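Local coordinates for protein NAD_Gly3P_dh, NAD-dependent glycerol-3-phosphate dehydrogenase (Streptosporangium roseum, PDB 5OCM) that reduces imines to amines with NADPH, as an imine reductase of the HIBADH-related family, at residues G187-G192 with A252-E257. Residues are numbered along the deposited sequence; the frame is centred on the assembly and turned at random.
Sequences GAALLG and AGVNTE
A189 meets V254 first, near the end of the long helix 165-192. The isopropyl group of V254 points at this helix, and its CG1 branch lies against the peptide there, 3.8 Å from A189 O and 4.4 Å from A189 CB. One residue on, L190 meets the other branch of V254 and the methyl of A252. CB of L190 leaves the backbone alongside the loop rather than at it, but with CG anti to the backbone N (chi1 180°) the end of the chain swings back toward the loop. There CD1 presses on A252 CB at 3.5 Å, closer than carbons usually sit, while V254 CG2 lies 4.3 Å from the same L190 CD1. Between A252 and V254, G253 has positive phi and closes helix 235-252 in a Schellman motif, consistent with both flanking side chains facing helix 165-192. L190 also packs on L245 of helix 235-252 and on L168 of the second subunit.

Beyond V254 the loop leaves the helix. N255 OD1 accepts the E257 backbone N at 2.9 Å in an Asx turn, with the donor above the carbonyl plane. The amide's ND2 gives a nearly straight bond (172°) to E257 OE1, 2.8 Å away, in the amide plane and on the anti lone pair of the carboxylate. This acid also forms a salt bridge with R268 of the second subunit.

Joining the end region of helix 165-192 to the loop between helices 235-252 and 257-271, away from the bound ligands, the contact is van der Waals packing of methyls on one another and on the A189 peptide; the polar links of N255 and E257 serve the turn and the dimer.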
ATOM      1  N   GLY A 187     -11.565   4.186  -0.437  1.00 15.79           N
ATOM      2  CA  GLY A 187     -11.497   5.081  -1.592  1.00 16.48           C
ATOM      3  C   GLY A 187     -12.475   4.731  -2.666  1.00 16.00           C
ATOM      4  O   GLY A 187     -13.113   5.627  -3.252  1.00 17.46           O
ATOM      5  N   ALA A 188     -12.609   3.434  -2.953  1.00 14.67           N
ATOM      6  CA  ALA A 188     -13.596   2.985  -3.921  1.00 16.15           C
ATOM      7  C   ALA A 188     -15.027   3.340  -3.471  1.00 15.40           C
ATOM      8  O   ALA A 188     -15.836   3.773  -4.303  1.00 17.49           O
ATOM      9  CB  ALA A 188     -13.477   1.490  -4.102  1.00 16.44           C
ATOM     10  N   ALA A 189     -15.322   3.165  -2.188  1.00 15.85           N
ATOM     11  CA  ALA A 189     -16.646   3.514  -1.662  1.00 17.24           C
ATOM     12  C   ALA A 189     -16.914   5.020  -1.853  1.00 16.82           C
ATOM     13  O   ALA A 189     -18.010   5.444  -2.266  1.00 16.90           O
ATOM     14  CB  ALA A 189     -16.761   3.136  -0.211  1.00 18.91           C
ATOM     15  N   LEU A 190     -15.899   5.826  -1.525  1.00 17.41           N
ATOM     16  CA  LEU A 190     -16.016   7.291  -1.679  1.00 17.13           C
ATOM     17  C   LEU A 190     -16.226   7.677  -3.120  1.00 17.58           C
ATOM     18  O   LEU A 190     -17.177   8.423  -3.447  1.00 16.80           O
ATOM     19  CB  LEU A 190     -14.742   7.962  -1.128  1.00 20.47           C
ATOM     20  CG  LEU A 190     -14.696   9.495  -1.219  1.00 22.25           C
ATOM     21  CD1 LEU A 190     -15.890  10.168  -0.553  1.00 26.35           C
ATOM     22  CD2 LEU A 190     -13.452  10.021  -0.519  1.00 23.75           C
ATOM     23  N   LEU A 191     -15.420   7.116  -4.026  1.00 15.40           N
ATOM     24  CA  LEU A 191     -15.573   7.415  -5.427  1.00 17.70           C
ATOM     25  C   LEU A 191     -16.865   6.895  -6.040  1.00 16.32           C
ATOM     26  O   LEU A 191     -17.410   7.550  -6.968  1.00 16.35           O
ATOM     27  CB  LEU A 191     -14.359   6.915  -6.232  1.00 21.34           C
ATOM     28  CG  LEU A 191     -13.216   7.954  -6.066  1.00 25.90           C
ATOM     29  CD1 LEU A 191     -11.936   7.305  -6.344  1.00 27.95           C
ATOM     30  CD2 LEU A 191     -13.420   9.161  -7.012  1.00 30.39           C
ATOM     31  N   GLY A 192     -17.364   5.796  -5.516  1.00 16.43           N
ATOM     32  CA  GLY A 192     -18.674   5.228  -5.956  1.00 17.38           C
ATOM     33  C   GLY A 192     -19.818   6.215  -5.761  1.00 20.54           C
ATOM     34  O   GLY A 192     -20.786   6.204  -6.562  1.00 20.06           O
ATOM     35  N   ALA A 252     -19.984  12.566   1.683  1.00 20.84           N
ATOM     36  CA  ALA A 252     -20.425  11.476   0.793  1.00 21.93           C
ATOM     37  C   ALA A 252     -21.250  10.420   1.537  1.00 20.62           C
ATOM     38  O   ALA A 252     -21.825   9.566   0.880  1.00 21.87           O
ATOM     39  CB  ALA A 252     -19.224  10.803   0.147  1.00 22.96           C
ATOM     40  N   GLY A 253     -21.227  10.423   2.871  1.00 19.71           N
ATOM     41  CA  GLY A 253     -21.953   9.491   3.698  1.00 21.67           C
ATOM     42  C   GLY A 253     -21.280   8.136   3.828  1.00 23.36           C
ATOM     43  O   GLY A 253     -21.947   7.147   4.076  1.00 22.93           O
ATOM     44  N   VAL A 254     -19.945   8.067   3.639  1.00 21.89           N
ATOM     45  CA  VAL A 254     -19.254   6.786   3.737  1.00 21.02           C
ATOM     46  C   VAL A 254     -18.583   6.633   5.096  1.00 22.79           C
ATOM     47  O   VAL A 254     -18.541   7.596   5.888  1.00 21.16           O
ATOM     48  CB  VAL A 254     -18.271   6.545   2.565  1.00 22.70           C
ATOM     49  CG1 VAL A 254     -18.977   6.705   1.227  1.00 23.93           C
ATOM     50  CG2 VAL A 254     -17.131   7.498   2.570  1.00 23.24           C
ATOM     51  N   ASN A 255     -18.028   5.450   5.358  1.00 19.21           N
ATOM     52  CA  ASN A 255     -17.373   5.185   6.651  1.00 20.10           C
ATOM     53  C   ASN A 255     -16.135   6.058   6.821  1.00 18.98           C
ATOM     54  O   ASN A 255     -15.422   6.276   5.839  1.00 21.99           O
ATOM     55  CB  ASN A 255     -17.000   3.713   6.691  1.00 19.18           C
ATOM     56  CG  ASN A 255     -16.448   3.275   8.032  1.00 20.80           C
ATOM     57  OD1 ASN A 255     -15.258   3.383   8.280  1.00 20.63           O
ATOM     58  ND2 ASN A 255     -17.316   2.772   8.898  1.00 19.87           N
ATOM     59  N   THR A 256     -15.842   6.543   8.016  1.00 18.25           N
ATOM     60  CA  THR A 256     -14.667   7.340   8.272  1.00 17.06           C
ATOM     61  C   THR A 256     -13.707   6.759   9.302  1.00 16.42           C
ATOM     62  O   THR A 256     -12.798   7.451   9.739  1.00 16.11           O
ATOM     63  CB  THR A 256     -15.013   8.773   8.745  1.00 19.31           C
ATOM     64  OG1 THR A 256     -15.706   8.689   9.983  1.00 19.01           O
ATOM     65  CG2 THR A 256     -15.912   9.444   7.733  1.00 20.63           C
ATOM     66  N   GLU A 257     -13.895   5.515   9.699  1.00 17.02           N
ATOM     67  CA  GLU A 257     -13.016   4.915  10.715  1.00 18.32           C
ATOM     68  C   GLU A 257     -11.537   4.900  10.346  1.00 16.76           C
ATOM     69  O   GLU A 257     -10.689   5.125  11.232  1.00 15.36           O
ATOM     70  CB  GLU A 257     -13.470   3.515  11.054  1.00 22.21           C
ATOM     71  CG  GLU A 257     -14.762   3.612  11.846  1.00 26.95           C
ATOM     72  CD  GLU A 257     -15.423   2.335  12.148  1.00 37.15           C
ATOM     73  OE1 GLU A 257     -16.214   1.829  11.306  1.00 42.30           O
ATOM     74  OE2 GLU A 257     -15.169   1.904  13.279  1.00 42.16           O
TER